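Local coordinates for protein exoglucanase A (Cellulomonas fimi, PDB 7CBD) that hydrolyses beta-1,4-glucosidic linkages of cellulose with inversion of anomeric configuration, releasing cellobiose, the chain being its family 6 catalytic domain, at residues D55-I60 with K121-D126; L91-L96 with A144-D149. One frame throughout, in Å; residues are numbered along the deposited sequence.

Interaction 1: D55-I60 with K121-D126; sequences DRISAI and KSEYID
Ile-57 and Ile-60 press against Tyr-124 and the backbone oxygens of Glu-123 and Tyr-124, and across the two segments the contact is apolar, without a hydrogen bond. The branch CG1 of Ile-57 lies 3.9 Å from Tyr-124 CB and borders the tyrosine ring at its edge, near the ring plane. Its terminal CD1 continues outward to Glu-123 CB, 4.1 Å away, so the aliphatic root of an exposed glutamate lies against the end of the isoleucine. Ile-60, three residues on, sends CD1 to within 4.0 Å of Tyr-124 CD1. In Tyr-124, CG stands anti to the backbone N (chi1 -178°), which carries the ring away from its helix and in beside the 55-60 segment.

Carbon also meets backbone oxygen here. Ile-57 CG1 approaches Glu-123 O at 3.8 Å, and Ile-60 CD1 approaches Tyr-124 O at 3.7 Å. Helix 114-132 makes a wider pi-type turn at 121-125, closed by Asp-126 N bonding to Lys-121 O at 2.9 Å.

The polar groups find their partners elsewhere. Tyr-124 OH is hydrogen-bonded to Met-54 O, and the backbone N of Ile-57 to Glu-109 OE2. An alanine in place of Ile-57 would lack CG1, CG2 and CD1, and would probably open a gap at the ring edge of Tyr-124 and beside Glu-123 CB.

Branched isoleucines suit this seam because they fill the space beside the tyrosine and the helix backbone without needing polar partners; contact across the segments rests on van der Waals fit, while the outside hydrogen bonds of Tyr-124 OH probably fix the ring's position.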
loop_
_atom_site.group_PDB
_atom_site.type_symbol
_atom_site.label_atom_id
_atom_site.label_comp_id
_atom_site.label_asym_id
_atom_site.label_seq_id
_atom_site.Cartn_x
_atom_site.Cartn_y
_atom_site.Cartn_z
ATOM N N ASP A 55 11.562 -6.160 -1.630
ATOM C CA ASP A 55 11.258 -5.774 -3.007
ATOM C C ASP A 55 12.249 -6.317 -4.025
ATOM O O ASP A 55 12.119 -6.019 -5.217
ATOM C CB ASP A 55 11.088 -4.252 -3.155
ATOM C CG ASP A 55 12.309 -3.462 -2.711
ATOM O OD1 ASP A 55 13.247 -4.049 -2.144
ATOM O OD2 ASP A 55 12.328 -2.229 -2.935
ATOM N N ARG A 56 13.220 -7.109 -3.586
ATOM C CA ARG A 56 14.160 -7.793 -4.459
ATOM C C ARG A 56 14.869 -8.833 -3.609
ATOM O O ARG A 56 14.883 -8.742 -2.376
ATOM C CB ARG A 56 15.169 -6.827 -5.093
ATOM C CG ARG A 56 15.737 -5.815 -4.131
ATOM C CD ARG A 56 16.714 -4.870 -4.829
ATOM N NE ARG A 56 16.942 -3.631 -4.092
ATOM C CZ ARG A 56 17.987 -2.825 -4.272
ATOM N NH1 ARG A 56 18.091 -1.715 -3.554
ATOM N NH2 ARG A 56 18.926 -3.125 -5.161
ATOM N N ILE A 57 15.479 -9.810 -4.281
ATOM C CA ILE A 57 16.148 -10.895 -3.566
ATOM C C ILE A 57 17.241 -10.357 -2.647
ATOM O O ILE A 57 17.407 -10.831 -1.516
ATOM C CB ILE A 57 16.677 -11.939 -4.565
ATOM C CG1 ILE A 57 15.519 -12.801 -5.064
ATOM C CG2 ILE A 57 17.792 -12.784 -3.934
ATOM C CD1 ILE A 57 15.805 -13.492 -6.390
ATOM N N SER A 58 17.973 -9.332 -3.091
ATOM C CA SER A 58 19.074 -8.812 -2.287
ATOM C C SER A 58 18.603 -8.186 -0.984
ATOM O O SER A 58 19.407 -8.049 -0.059
ATOM C CB SER A 58 19.900 -7.805 -3.083
ATOM O OG SER A 58 19.193 -6.598 -3.279
ATOM N N ALA A 59 17.325 -7.811 -0.881
ATOM C CA ALA A 59 16.816 -7.259 0.367
ATOM C C ALA A 59 16.758 -8.294 1.480
ATOM O O ALA A 59 16.672 -7.919 2.657
ATOM C CB ALA A 59 15.427 -6.656 0.151
ATOM N N ILE A 60 16.792 -9.585 1.146
ATOM C CA ILE A 60 16.690 -10.612 2.179
ATOM C C ILE A 60 17.920 -10.587 3.077
ATOM O O ILE A 60 17.809 -10.557 4.305
ATOM C CB ILE A 60 16.427 -12.000 1.567
ATOM C CG1 ILE A 60 15.116 -11.986 0.777
ATOM C CG2 ILE A 60 16.382 -13.068 2.670
ATOM C CD1 ILE A 60 14.952 -13.180 -0.166
ATOM N N LYS A 121 10.700 -19.125 -6.338
ATOM C CA LYS A 121 10.456 -20.136 -5.320
ATOM C C LYS A 121 11.694 -20.374 -4.464
ATOM O O LYS A 121 11.627 -20.318 -3.232
ATOM C CB LYS A 121 10.002 -21.443 -5.974
ATOM C CG LYS A 121 8.655 -21.376 -6.667
ATOM C CD LYS A 121 8.325 -22.701 -7.326
ATOM C CE LYS A 121 6.956 -22.687 -7.986
ATOM N NZ LYS A 121 6.728 -23.958 -8.726
ATOM N N SER A 122 12.838 -20.634 -5.099
ATOM C CA SER A 122 14.000 -21.148 -4.383
ATOM C C SER A 122 14.873 -20.062 -3.773
ATOM O O SER A 122 15.486 -20.295 -2.725
ATOM C CB SER A 122 14.846 -22.026 -5.311
ATOM O OG SER A 122 15.549 -21.239 -6.254
ATOM N N GLU A 123 14.957 -18.889 -4.402
ATOM C CA GLU A 123 15.844 -17.826 -3.951
ATOM C C GLU A 123 15.119 -16.649 -3.323
ATOM O O GLU A 123 15.778 -15.767 -2.757
ATOM C CB GLU A 123 16.715 -17.319 -5.114
ATOM C CG GLU A 123 17.680 -18.350 -5.673
ATOM C CD GLU A 123 18.327 -17.911 -6.985
ATOM O OE1 GLU A 123 18.646 -16.707 -7.131
ATOM O OE2 GLU A 123 18.503 -18.770 -7.881
ATOM N N TYR A 124 13.791 -16.606 -3.408
ATOM C CA TYR A 124 13.030 -15.522 -2.797
ATOM C C TYR A 124 12.099 -16.061 -1.715
ATOM O O TYR A 124 12.324 -15.795 -0.529
ATOM C CB TYR A 124 12.312 -14.699 -3.876
ATOM C CG TYR A 124 11.544 -13.538 -3.294
ATOM C CD1 TYR A 124 12.196 -12.374 -2.890
ATOM C CD2 TYR A 124 10.167 -13.616 -3.126
ATOM C CE1 TYR A 124 11.485 -11.312 -2.317
ATOM C CE2 TYR A 124 9.451 -12.565 -2.557
ATOM C CZ TYR A 124 10.115 -11.419 -2.157
ATOM O OH TYR A 124 9.399 -10.387 -1.590
ATOM N N ILE A 125 11.073 -16.837 -2.073
ATOM C CA ILE A 125 10.137 -17.324 -1.061
ATOM C C ILE A 125 10.831 -18.258 -0.070
ATOM O O ILE A 125 10.658 -18.132 1.148
ATOM C CB ILE A 125 8.902 -17.981 -1.705
ATOM C CG1 ILE A 125 8.088 -16.962 -2.512
ATOM C CG2 ILE A 125 8.034 -18.636 -0.634
ATOM C CD1 ILE A 125 7.556 -15.789 -1.715
ATOM N N ASP A 126 11.599 -19.231 -0.568
ATOM C CA ASP A 126 12.181 -20.210 0.356
ATOM C C ASP A 126 13.044 -19.566 1.435
ATOM O O ASP A 126 12.856 -19.897 2.619
ATOM C CB ASP A 126 12.937 -21.319 -0.389
ATOM C CG ASP A 126 12.016 -22.340 -1.038
ATOM O OD1 ASP A 126 10.779 -22.248 -0.870
ATOM O OD2 ASP A 126 12.547 -23.236 -1.732
#

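Interaction 2: L91-L96 with A144-D149; sequences LVIYDL and ATIEPD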
loop_
_atom_site.group_PDB
_atom_site.type_symbol
_atom_site.label_atom_id
_atom_site.label_comp_id
_atom_site.label_asym_id
_atom_site.label_seq_id
_atom_site.Cartn_x
_atom_site.Cartn_y
_atom_site.Cartn_z
ATOM N N LEU A 91 5.367 -7.178 6.692
ATOM C CA LEU A 91 6.364 -7.615 5.726
ATOM C C LEU A 91 5.696 -7.646 4.360
ATOM O O LEU A 91 4.591 -8.181 4.230
ATOM C CB LEU A 91 6.758 -9.042 6.097
ATOM C CG LEU A 91 8.160 -9.636 5.895
ATOM C CD1 LEU A 91 8.087 -11.123 5.532
ATOM C CD2 LEU A 91 9.041 -8.885 4.958
ATOM N N VAL A 92 6.342 -7.084 3.340
ATOM C CA VAL A 92 5.776 -7.087 1.990
ATOM C C VAL A 92 6.518 -8.092 1.120
ATOM O O VAL A 92 7.742 -7.999 0.944
ATOM C CB VAL A 92 5.776 -5.701 1.336
ATOM C CG1 VAL A 92 4.879 -5.729 0.096
ATOM C CG2 VAL A 92 5.293 -4.653 2.321
ATOM N N ILE A 93 5.755 -9.034 0.572
ATOM C CA ILE A 93 6.230 -10.029 -0.377
ATOM C C ILE A 93 5.968 -9.443 -1.765
ATOM O O ILE A 93 4.814 -9.195 -2.130
ATOM C CB ILE A 93 5.454 -11.343 -0.175
ATOM C CG1 ILE A 93 5.530 -11.800 1.288
ATOM C CG2 ILE A 93 5.935 -12.425 -1.127
ATOM C CD1 ILE A 93 6.935 -12.047 1.793
ATOM N N TYR A 94 7.031 -9.165 -2.523
ATOM C CA TYR A 94 6.889 -8.335 -3.720
ATOM C C TYR A 94 8.007 -8.622 -4.712
ATOM O O TYR A 94 8.874 -7.770 -4.943
ATOM C CB TYR A 94 6.894 -6.847 -3.335
ATOM C CG TYR A 94 6.534 -5.855 -4.435
ATOM C CD1 TYR A 94 5.452 -6.066 -5.278
ATOM C CD2 TYR A 94 7.258 -4.677 -4.584
ATOM C CE1 TYR A 94 5.115 -5.144 -6.269
ATOM C CE2 TYR A 94 6.931 -3.755 -5.556
ATOM C CZ TYR A 94 5.858 -3.989 -6.393
ATOM O OH TYR A 94 5.545 -3.050 -7.355
ATOM N N ASP A 95 7.989 -9.814 -5.324
ATOM C CA ASP A 95 9.010 -10.108 -6.323
ATOM C C ASP A 95 8.548 -11.113 -7.373
ATOM O O ASP A 95 9.379 -11.851 -7.914
ATOM C CB ASP A 95 10.314 -10.583 -5.662
ATOM C CG ASP A 95 11.541 -10.310 -6.514
ATOM O OD1 ASP A 95 11.482 -9.473 -7.448
ATOM O OD2 ASP A 95 12.580 -10.935 -6.220
ATOM N N LEU A 96 7.259 -11.121 -7.722
ATOM C CA LEU A 96 6.764 -12.127 -8.658
ATOM C C LEU A 96 7.494 -12.042 -9.996
ATOM O O LEU A 96 7.887 -10.954 -10.439
ATOM C CB LEU A 96 5.277 -11.941 -8.940
ATOM C CG LEU A 96 4.339 -12.571 -7.923
ATOM C CD1 LEU A 96 2.945 -12.032 -8.113
ATOM C CD2 LEU A 96 4.339 -14.082 -7.997
ATOM N N ALA A 144 1.995 -10.632 6.425
ATOM C CA ALA A 144 2.639 -10.626 5.120
ATOM C C ALA A 144 1.652 -10.063 4.106
ATOM O O ALA A 144 0.609 -10.678 3.838
ATOM C CB ALA A 144 3.050 -12.048 4.751
ATOM N N THR A 145 1.959 -8.878 3.572
ATOM C CA THR A 145 1.199 -8.351 2.446
ATOM C C THR A 145 1.683 -9.063 1.186
ATOM O O THR A 145 2.866 -8.979 0.840
ATOM C CB THR A 145 1.397 -6.839 2.331
ATOM O OG1 THR A 145 0.688 -6.176 3.384
ATOM C CG2 THR A 145 0.866 -6.326 0.990
ATOM N N ILE A 146 0.781 -9.775 0.512
ATOM C CA ILE A 146 1.151 -10.706 -0.553
ATOM C C ILE A 146 0.998 -10.015 -1.907
ATOM O O ILE A 146 -0.114 -9.863 -2.427
ATOM C CB ILE A 146 0.333 -12.001 -0.502
ATOM C CG1 ILE A 146 0.368 -12.651 0.884
ATOM C CG2 ILE A 146 0.837 -12.975 -1.566
ATOM C CD1 ILE A 146 1.744 -13.037 1.357
ATOM N N GLU A 147 2.130 -9.625 -2.485
ATOM C CA GLU A 147 2.318 -9.246 -3.885
ATOM C C GLU A 147 1.388 -8.135 -4.360
ATOM O O GLU A 147 0.460 -8.368 -5.148
ATOM C CB GLU A 147 2.296 -10.478 -4.793
ATOM C CG GLU A 147 3.436 -11.451 -4.515
ATOM C CD GLU A 147 4.808 -10.966 -4.982
ATOM O OE1 GLU A 147 4.895 -9.962 -5.727
ATOM O OE2 GLU A 147 5.818 -11.600 -4.605
ATOM N N PRO A 148 1.642 -6.901 -3.932
ATOM C CA PRO A 148 0.923 -5.754 -4.503
ATOM C C PRO A 148 1.027 -5.724 -6.024
ATOM O O PRO A 148 1.992 -6.212 -6.613
ATOM C CB PRO A 148 1.641 -4.550 -3.877
ATOM C CG PRO A 148 2.232 -5.094 -2.596
ATOM C CD PRO A 148 2.627 -6.503 -2.914
ATOM N N ASP A 149 0.002 -5.152 -6.662
ATOM C CA ASP A 149 0.005 -4.941 -8.112
ATOM C C ASP A 149 0.180 -6.239 -8.897
ATOM O O ASP A 149 0.914 -6.282 -9.887
ATOM C CB ASP A 149 1.054 -3.904 -8.525
ATOM C CG ASP A 149 0.918 -3.487 -9.975
ATOM O OD1 ASP A 149 -0.218 -3.519 -10.498
ATOM O OD2 ASP A 149 1.952 -3.163 -10.598
#
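Two adjacent parallel strands of the distorted beta/alpha barrel of glycosyl hydrolase family 6 meet here and run out at their C-terminal ends into active-site loops, one carrying Asp-149, the predicted proton donor. Strand 91-93 pairs with strand 144-146 at an axis angle of 25°. Backbone bonds pass from Thr-145 N to Leu-91 O (2.8 Å), from Ile-93 N to Thr-145 O (2.9 Å) and from Glu-147 N to Ile-93 O (2.7 Å), the last with its donor tilted from the carbonyl plane.

On one face Ile-93 and Ile-146 run alongside each other in the same direction, with CG1 of Ile-93 4.0 Å from CD1 of Ile-146; both also touch Leu-181 of helix 161-182, where beta-branched side chains suit a strand covered by helices. On the other face Val-92 CG1 rests against the Pro-148 ring at CG (3.8 Å). Pro-148 also brings CD to Tyr-94 CD1, while its carbonyl oxygen sits at the edge of the tyrosine ring, near its plane. The ring is fixed further by Arg-99 in a cation-pi contact and by Asp-100, hydrogen-bonded to its hydroxyl.

Past the last bridge, the buried carboxylate of Glu-147 takes over the pairing. Its chain bends at chi2 (-73°), turning the carboxylate toward the backbone N-H groups of Asp-95 and Leu-96, and Leu-96 CG packs 3.4 Å from Glu-147 CD. Leu-96 N gives OE1 a weak bond, and Tyr-120 OH is a further partner of OE2. The straightest of the bonds joins Asp-95 N to the syn lone pair of Glu-147 OE2, at 2.9 Å and 173°.

In the fold
The centres of the two interactions lie 11 Å apart, and their segments alternate along the chain: 55-60, 91-96, 121-126, 144-149. Strand 87-93, helix 114-132 and strand 141-146 follow one another, so the helix of interaction 1 is the connection in the beta-alpha-beta unit whose strands pair in interaction 2. Tyr-124 joins the contacts directly: its OH lies 2.8 Å from Tyr-94 N, a probable hydrogen bond, and its ring packs on Asp-95. Interaction 1 is partly buried, about 20 Å from the chain centre, whereas interaction 2 is buried at about 10 Å. Through Tyr-124 the helix thus reaches the loop after strand 87-93, whose Tyr-94 side chain lies about 9 Å from that of Asp-371, the predicted nucleophile.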